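Local coordinates for mandelate racemase/muconate lactonizing protein (Paenibacillus sp., PDB 3V5C) that probably dehydrates galacturonate as a magnesium-dependent member of the enolase superfamily, at residues 6-11 / 76-81; 13-18 / 49-54. The protein carries 1 engineered substitution. All coordinates share one frame; numbering follows the deposited sequence. Where two conformers were deposited one is given.

Contact 1: residues 6-11 / 76-81; sequences TGIQSD and RLLDLF
Ile8 and Leu78 carry the apolar part of this contact, their side chains running past each other in opposite directions. Leu78 CD2 approaches Ile8 CB to 3.5 Å, and Leu78 CG lies 3.6 Å from Ile8 CG2. The Ile8 torsion sets this up: with chi1 at -60°, CG2 stands anti to the backbone N beside Leu78, while CG1 carries CD1 onward to Leu77 CD2, 4.0 Å away. Leu77 meets Ile8 at about a right angle, and the Phe81 ring receives Ile8 CD1 obliquely, its CE2 at 4.3 Å. The second Leu78 methyl, CD1, rests 3.7 Å from Ser10 CA, so the leucine spans two residues of 6-11.

The polar part is one direct bond and one water. In one of its two modelled conformers Arg76, extended from CG to NE, passes its chain by Ser10 O, CD at 3.3 Å, and donates NH1 to that oxygen at 2.7 Å, a bond thus in some doubt; the N-H points nearly straight at the oxygen (160°), which lies in the guanidinium plane, although the nitrogen sits above the carbonyl plane. Water 1 accepts from Leu78 N and donates to Gln9 O at 2.8 Å, bridging the two backbones.

Leu103 of helix 92-107 touches Ile8 and Leu77. The 3-10 turn 77-80 packs on the loop before strand 14-30, at the outer end of what is probably the enolase-superfamily capping domain.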
ATOM      1  N   THR A   6      -1.835  10.040  26.407  1.00 40.84           N
ATOM      2  CA  THR A   6      -1.923  10.544  27.781  1.00 49.39           C
ATOM      3  C   THR A   6      -1.379  11.967  27.940  1.00 42.40           C
ATOM      4  O   THR A   6      -1.824  12.715  28.815  1.00 33.70           O
ATOM      5  CB  THR A   6      -1.182   9.614  28.779  1.00 50.00           C
ATOM      6  OG1 THR A   6       0.173   9.424  28.348  1.00 50.47           O
ATOM      7  CG2 THR A   6      -1.877   8.260  28.872  1.00 54.13           C
ATOM      8  N   GLY A   7      -0.418  12.320  27.089  1.00 36.27           N
ATOM      9  CA  GLY A   7       0.233  13.617  27.128  1.00 36.48           C
ATOM     10  C   GLY A   7      -0.414  14.660  26.232  1.00 30.45           C
ATOM     11  O   GLY A   7       0.127  15.744  26.040  1.00 32.91           O
ATOM     12  N   ILE A   8      -1.574  14.339  25.674  1.00 31.38           N
ATOM     13  CA  ILE A   8      -2.341  15.346  24.955  1.00 29.59           C
ATOM     14  C   ILE A   8      -3.123  16.157  25.972  1.00 30.86           C
ATOM     15  O   ILE A   8      -3.942  15.603  26.703  1.00 29.89           O
ATOM     16  CB  ILE A   8      -3.317  14.723  23.946  1.00 26.26           C
ATOM     17  CG1 ILE A   8      -2.548  13.887  22.916  1.00 24.85           C
ATOM     18  CG2 ILE A   8      -4.174  15.812  23.277  1.00 21.29           C
ATOM     19  CD1 ILE A   8      -3.434  13.171  21.905  1.00 23.62           C
ATOM     20  N   GLN A   9      -2.858  17.461  26.021  1.00 24.89           N
ATOM     21  CA  GLN A   9      -3.568  18.364  26.924  1.00 24.61           C
ATOM     22  C   GLN A   9      -4.953  18.667  26.372  1.00 29.03           C
ATOM     23  O   GLN A   9      -5.154  18.704  25.161  1.00 19.74           O
ATOM     24  CB  GLN A   9      -2.788  19.666  27.106  1.00 25.86           C
ATOM     25  CG  GLN A   9      -1.312  19.460  27.407  1.00 26.26           C
ATOM     26  CD  GLN A   9      -1.064  18.642  28.664  1.00 41.28           C
ATOM     27  OE1 GLN A   9      -1.883  18.630  29.583  1.00 43.07           O
ATOM     28  NE2 GLN A   9       0.075  17.955  28.710  1.00 42.71           N
ATOM     29  N   SER A  10      -5.914  18.891  27.258  1.00 25.64           N
ATOM     30  CA  SER A  10      -7.290  19.097  26.819  1.00 19.82           C
ATOM     31  C   SER A  10      -7.517  20.468  26.181  1.00 16.76           C
ATOM     32  O   SER A  10      -8.554  20.696  25.567  1.00 19.16           O
ATOM     33  CB  SER A  10      -8.254  18.898  27.995  1.00 28.44           C
ATOM     34  OG  SER A  10      -8.016  19.883  28.977  1.00 31.56           O
ATOM     35  N   ASP A  11      -6.555  21.377  26.313  1.00 21.29           N
ATOM     36  CA  ASP A  11      -6.702  22.705  25.718  1.00 21.11           C
ATOM     37  C   ASP A  11      -6.275  22.737  24.246  1.00 20.27           C
ATOM     38  O   ASP A  11      -6.496  23.731  23.557  1.00 23.46           O
ATOM     39  CB  ASP A  11      -5.920  23.764  26.514  1.00 23.54           C
ATOM     40  CG  ASP A  11      -4.423  23.524  26.496  1.00 32.21           C
ATOM     41  OD1 ASP A  11      -3.993  22.407  26.853  1.00 32.07           O
ATOM     42  OD2 ASP A  11      -3.675  24.449  26.112  1.00 46.90           O
ATOM     43  N   ARG A  76     -11.554  19.894  20.469  0.59 17.31           N
ATOM     44  CA  ARG A  76     -10.365  19.453  21.193  0.59 14.46           C
ATOM     45  C   ARG A  76      -9.813  18.173  20.565  0.59 15.75           C
ATOM     46  O   ARG A  76     -10.572  17.248  20.264  0.59 16.63           O
ATOM     47  CB  ARG A  76     -10.701  19.226  22.671  0.59 16.29           C
ATOM     48  CG  ARG A  76     -11.380  20.429  23.319  0.59 16.96           C
ATOM     49  CD  ARG A  76     -11.690  20.204  24.792  0.59 16.67           C
ATOM     50  NE  ARG A  76     -12.424  21.342  25.353  0.59 18.75           N
ATOM     51  CZ  ARG A  76     -11.865  22.365  25.997  0.59 17.86           C
ATOM     52  NH1 ARG A  76     -10.555  22.412  26.190  0.59 17.13           N
ATOM     53  NH2 ARG A  76     -12.625  23.351  26.455  0.59 21.02           N
ATOM     54  N   LEU A  77      -8.503  18.142  20.339  1.00 13.32           N
ATOM     55  CA  LEU A  77      -7.846  16.952  19.771  1.00 14.25           C
ATOM     56  C   LEU A  77      -8.213  15.686  20.547  1.00 16.70           C
ATOM     57  O   LEU A  77      -8.466  14.640  19.950  1.00 14.24           O
ATOM     58  CB  LEU A  77      -6.323  17.122  19.718  1.00 14.36           C
ATOM     59  CG  LEU A  77      -5.512  15.883  19.307  1.00 17.29           C
ATOM     60  CD1 LEU A  77      -5.906  15.393  17.910  1.00 19.77           C
ATOM     61  CD2 LEU A  77      -4.036  16.210  19.347  1.00 18.60           C
ATOM     62  N   LEU A  78      -8.243  15.763  21.874  1.00 16.92           N
ATOM     63  CA  LEU A  78      -8.615  14.589  22.672  1.00 15.26           C
ATOM     64  C   LEU A  78      -9.978  14.023  22.281  1.00 15.21           C
ATOM     65  O   LEU A  78     -10.199  12.814  22.360  1.00 19.66           O
ATOM     66  CB  LEU A  78      -8.645  14.919  24.165  1.00 18.92           C
ATOM     67  CG  LEU A  78      -7.305  15.004  24.886  1.00 26.26           C
ATOM     68  CD1 LEU A  78      -7.533  15.462  26.314  1.00 24.83           C
ATOM     69  CD2 LEU A  78      -6.571  13.661  24.858  1.00 23.68           C
ATOM     70  N   ASP A  79     -10.890  14.896  21.872  1.00 13.54           N
ATOM     71  CA  ASP A  79     -12.248  14.465  21.576  1.00 13.99           C
ATOM     72  C   ASP A  79     -12.349  13.712  20.247  1.00 16.10           C
ATOM     73  O   ASP A  79     -13.383  13.114  19.942  1.00 17.62           O
ATOM     74  CB  ASP A  79     -13.214  15.647  21.597  1.00 15.19           C
ATOM     75  CG  ASP A  79     -13.404  16.219  22.999  1.00 18.47           C
ATOM     76  OD1 ASP A  79     -13.226  15.468  23.987  1.00 19.91           O
ATOM     77  OD2 ASP A  79     -13.729  17.413  23.100  1.00 19.46           O
ATOM     78  N   LEU A  80     -11.278  13.756  19.455  1.00 16.35           N
ATOM     79  CA  LEU A  80     -11.248  12.989  18.214  1.00 16.36           C
ATOM     80  C   LEU A  80     -11.005  11.509  18.484  1.00 17.09           C
ATOM     81  O   LEU A  80     -11.091  10.693  17.570  1.00 17.41           O
ATOM     82  CB  LEU A  80     -10.163  13.506  17.272  1.00 14.31           C
ATOM     83  CG  LEU A  80     -10.114  14.991  16.925  1.00 20.59           C
ATOM     84  CD1 LEU A  80      -9.208  15.169  15.711  1.00 20.70           C
ATOM     85  CD2 LEU A  80     -11.480  15.567  16.663  1.00 22.43           C
ATOM     86  N   PHE A  81     -10.672  11.160  19.722  1.00 19.23           N
ATOM     87  CA  PHE A  81     -10.382   9.772  20.083  1.00 19.85           C
ATOM     88  C   PHE A  81     -11.497   9.232  20.976  1.00 24.48           C
ATOM     89  O   PHE A  81     -12.121   9.988  21.722  1.00 25.78           O
ATOM     90  CB  PHE A  81      -9.038   9.675  20.810  1.00 22.82           C
ATOM     91  CG  PHE A  81      -7.857  10.044  19.956  1.00 24.83           C
ATOM     92  CD1 PHE A  81      -7.210   9.078  19.203  1.00 18.45           C
ATOM     93  CD2 PHE A  81      -7.401  11.357  19.894  1.00 16.04           C
ATOM     94  CE1 PHE A  81      -6.120   9.415  18.405  1.00 21.47           C
ATOM     95  CE2 PHE A  81      -6.320  11.699  19.101  1.00 19.87           C
ATOM     96  CZ  PHE A  81      -5.677  10.724  18.349  1.00 24.73           C
TER
HETATM   97  O   HOH W   1      -7.131  18.128  23.192  1.00 18.02           O

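Contact 2: residues 13-18 / 49-54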
ATOM      1  N   LYS A  13      -6.579  22.422  20.587  1.00 14.80           N
ATOM      2  CA  LYS A  13      -7.724  22.399  19.707  1.00 16.87           C
ATOM      3  C   LYS A  13      -7.304  22.474  18.245  1.00 13.47           C
ATOM      4  O   LYS A  13      -6.232  22.998  17.912  1.00 16.06           O
ATOM      5  CB  LYS A  13      -8.660  23.569  20.023  1.00 19.03           C
ATOM      6  CG  LYS A  13      -9.318  23.490  21.402  1.00 19.39           C
ATOM      7  CD  LYS A  13     -10.165  24.725  21.679  1.00 21.71           C
ATOM      8  CE  LYS A  13     -11.053  24.495  22.891  1.00 23.70           C
ATOM      9  NZ  LYS A  13     -11.556  25.772  23.483  1.00 30.45           N
ATOM     10  N   VAL A  14      -8.174  21.961  17.385  1.00 16.71           N
ATOM     11  CA  VAL A  14      -8.005  22.116  15.950  1.00 13.99           C
ATOM     12  C   VAL A  14      -8.242  23.587  15.606  1.00 14.34           C
ATOM     13  O   VAL A  14      -9.322  24.117  15.837  1.00 20.08           O
ATOM     14  CB  VAL A  14      -8.991  21.229  15.180  1.00 15.87           C
ATOM     15  CG1 VAL A  14      -8.812  21.439  13.677  1.00 16.19           C
ATOM     16  CG2 VAL A  14      -8.797  19.762  15.567  1.00 14.44           C
ATOM     17  N   GLU A  15      -7.217  24.256  15.079  1.00 13.71           N
ATOM     18  CA  GLU A  15      -7.314  25.678  14.763  1.00 14.46           C
ATOM     19  C   GLU A  15      -7.532  25.932  13.273  1.00 15.92           C
ATOM     20  O   GLU A  15      -8.215  26.878  12.889  1.00 15.90           O
ATOM     21  CB  GLU A  15      -6.059  26.404  15.244  1.00 15.49           C
ATOM     22  CG  GLU A  15      -5.833  26.241  16.740  1.00 18.71           C
ATOM     23  CD  GLU A  15      -4.444  26.651  17.183  1.00 21.41           C
ATOM     24  OE1 GLU A  15      -3.535  26.806  16.329  1.00 24.29           O
ATOM     25  OE2 GLU A  15      -4.264  26.824  18.401  1.00 23.46           O
ATOM     26  N   LYS A  16      -6.977  25.063  12.433  1.00 14.44           N
ATOM     27  CA  LYS A  16      -7.080  25.269  10.997  1.00 13.28           C
ATOM     28  C   LYS A  16      -6.933  23.937  10.279  1.00 10.95           C
ATOM     29  O   LYS A  16      -6.225  23.042  10.757  1.00 12.93           O
ATOM     30  CB  LYS A  16      -5.978  26.227  10.538  1.00 15.87           C
ATOM     31  CG  LYS A  16      -6.184  26.855   9.171  1.00 18.43           C
ATOM     32  CD  LYS A  16      -5.047  27.858   8.896  1.00 21.38           C
ATOM     33  CE  LYS A  16      -5.357  28.740   7.700  1.00 32.99           C
ATOM     34  NZ  LYS A  16      -4.321  29.796   7.506  1.00 36.01           N
ATOM     35  N   ILE A  17      -7.658  23.800   9.171  1.00 12.93           N
ATOM     36  CA  ILE A  17      -7.537  22.655   8.280  1.00 12.80           C
ATOM     37  C   ILE A  17      -7.447  23.202   6.861  1.00 12.10           C
ATOM     38  O   ILE A  17      -8.288  23.999   6.448  1.00 14.58           O
ATOM     39  CB  ILE A  17      -8.751  21.706   8.395  1.00 10.96           C
ATOM     40  CG1 ILE A  17      -8.813  21.084   9.794  1.00 12.36           C
ATOM     41  CG2 ILE A  17      -8.659  20.594   7.321  1.00 14.01           C
ATOM     42  CD1 ILE A  17     -10.146  20.372  10.078  1.00 13.01           C
ATOM     43  N   GLU A  18      -6.406  22.793   6.131  1.00 13.14           N
ATOM     44  CA  GLU A  18      -6.196  23.244   4.765  1.00 11.85           C
ATOM     45  C   GLU A  18      -6.014  22.027   3.881  1.00 12.45           C
ATOM     46  O   GLU A  18      -5.526  20.994   4.337  1.00 14.23           O
ATOM     47  CB  GLU A  18      -4.962  24.126   4.686  1.00 12.19           C
ATOM     48  CG  GLU A  18      -5.047  25.345   5.579  1.00 14.43           C
ATOM     49  CD  GLU A  18      -3.697  26.009   5.761  1.00 18.56           C
ATOM     50  OE1 GLU A  18      -2.948  25.597   6.677  1.00 15.76           O
ATOM     51  OE2 GLU A  18      -3.390  26.931   4.983  1.00 23.34           O
ATOM     52  N   ARG A  49      -3.292  19.815   5.613  1.00 12.33           N
ATOM     53  CA  ARG A  49      -2.407  20.358   6.614  1.00 13.06           C
ATOM     54  C   ARG A  49      -3.304  20.779   7.788  1.00 13.07           C
ATOM     55  O   ARG A  49      -4.217  21.588   7.613  1.00 12.19           O
ATOM     56  CB  ARG A  49      -1.671  21.568   6.032  1.00 17.61           C
ATOM     57  CG  ARG A  49      -0.768  22.321   7.000  1.00 16.46           C
ATOM     58  CD  ARG A  49       0.183  23.252   6.220  1.00 15.41           C
ATOM     59  NE  ARG A  49      -0.476  24.443   5.681  1.00 15.76           N
ATOM     60  CZ  ARG A  49       0.047  25.227   4.733  1.00 13.48           C
ATOM     61  NH1 ARG A  49      -0.608  26.308   4.327  1.00 12.77           N
ATOM     62  NH2 ARG A  49       1.220  24.931   4.186  1.00 14.41           N
ATOM     63  N   ILE A  50      -3.080  20.202   8.960  1.00 11.56           N
ATOM     64  CA  ILE A  50      -3.883  20.570  10.132  1.00 11.22           C
ATOM     65  C   ILE A  50      -3.021  21.380  11.093  1.00 13.44           C
ATOM     66  O   ILE A  50      -1.829  21.118  11.247  1.00 14.30           O
ATOM     67  CB  ILE A  50      -4.476  19.312  10.831  1.00 11.10           C
ATOM     68  CG1 ILE A  50      -5.558  19.685  11.855  1.00 11.60           C
ATOM     69  CG2 ILE A  50      -3.372  18.441  11.472  1.00  9.57           C
ATOM     70  CD1 ILE A  50      -6.369  18.474  12.345  1.00 14.22           C
ATOM     71  N   THR A  51      -3.617  22.376  11.745  1.00 12.99           N
ATOM     72  CA  THR A  51      -2.881  23.140  12.747  1.00 11.55           C
ATOM     73  C   THR A  51      -3.592  22.963  14.076  1.00 12.64           C
ATOM     74  O   THR A  51      -4.785  23.237  14.176  1.00 15.98           O
ATOM     75  CB  THR A  51      -2.859  24.637  12.405  1.00 15.12           C
ATOM     76  OG1 THR A  51      -2.284  24.842  11.102  1.00 15.27           O
ATOM     77  CG2 THR A  51      -2.034  25.396  13.446  1.00 15.78           C
ATOM     78  N   ILE A  52      -2.854  22.485  15.070  1.00 15.11           N
ATOM     79  CA  ILE A  52      -3.372  22.272  16.419  1.00 15.89           C
ATOM     80  C   ILE A  52      -2.376  22.915  17.366  1.00 16.88           C
ATOM     81  O   ILE A  52      -1.171  22.677  17.267  1.00 13.60           O
ATOM     82  CB  ILE A  52      -3.498  20.770  16.751  1.00 14.85           C
ATOM     83  CG1 ILE A  52      -4.530  20.094  15.848  1.00 14.26           C
ATOM     84  CG2 ILE A  52      -3.853  20.570  18.247  1.00 15.02           C
ATOM     85  CD1 ILE A  52      -4.391  18.571  15.814  1.00 16.32           C
ATOM     86  N   ASP A  53      -2.880  23.753  18.273  1.00 15.20           N
ATOM     87  CA  ASP A  53      -2.014  24.424  19.240  1.00 16.77           C
ATOM     88  C   ASP A  53      -0.764  25.012  18.574  1.00 16.21           C
ATOM     89  O   ASP A  53       0.354  24.804  19.045  1.00 19.53           O
ATOM     90  CB  ASP A  53      -1.607  23.442  20.347  1.00 18.44           C
ATOM     91  CG  ASP A  53      -0.925  24.132  21.515  1.00 18.59           C
ATOM     92  OD1 ASP A  53      -1.376  25.238  21.867  1.00 24.31           O
ATOM     93  OD2 ASP A  53       0.051  23.580  22.061  1.00 22.71           O
ATOM     94  N   GLY A  54      -0.959  25.718  17.466  1.00 15.19           N
ATOM     95  CA  GLY A  54       0.123  26.444  16.812  1.00 15.41           C
ATOM     96  C   GLY A  54       1.196  25.640  16.089  1.00 20.66           C
ATOM     97  O   GLY A  54       2.237  26.182  15.705  1.00 21.91           O
TER
HETATM   98  O   HOH W   2      -3.625  24.081   8.821  1.00 16.41           O
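This is an antiparallel strand pair, Val14-Glu18 against Arg49-Ile52, within the hairpin of strands 14-30 and 42-52; the segment axes run at 164° and approach to 4.7 Å. Glu18 and Arg49 exchange two backbone hydrogen bonds. Nearer the other end, Thr51 O accepts from Glu15 N at 2.8 Å and, weakly, from Lys16 N: a classic beta bulge, in the antiparallel sheet of what is probably the enolase-superfamily capping domain. Past the strand end, Glu15 OE1 accepts from Gly54 N at 3.0 Å.

On the face bearing Glu18 and Arg49, a bend at chi3 (74°) turns the guanidinium side-on to the carboxylate. Arg49 NE meets Glu18 OE1 and Arg49 NH1 meets Glu18 OE2, both at 2.9 Å and from above the carboxylate plane; the planes are 52° apart. Thr375 and Tyr58 also bond the guanidinium; water 2 donates to Glu18 OE1 and Arg49 O and accepts from Thr51 OG1. A methionine in place of Arg49 would probably leave the buried Glu18 carboxylate without its charge partner. On the other face, that of Val14, Ile17, Ile50 and Ile52, Ile17 CG1 lies 4.1 Å from Ile50 CG1, and the Val14 and Ile50 side chains cross at about a right angle, CG1 touching CD1.

Overall arrangement
The centres of the two contacts lie 13 Å apart, on the same side of the chain's centre and 27 to 29 Å from it. Along the chain the order is 6-11, 13-18, 49-54, 76-81, so contact 2 is nested inside the loop closed by contact 1. They touch directly: Arg76 CZ lies 3.9 Å from Lys13 CE, and Leu77 CD1 lies 4.1 Å from Ile52 CD1. Helix 92-107 is common to both, with Val99 touching Leu77 and Ile50. Hairpin, loops and helix thus form one continuous region, and its sheet also takes in strands 340-342 and 383-386 from the C-terminal end; the magnesium site of Glu238 and Asp261 lies in the barrel.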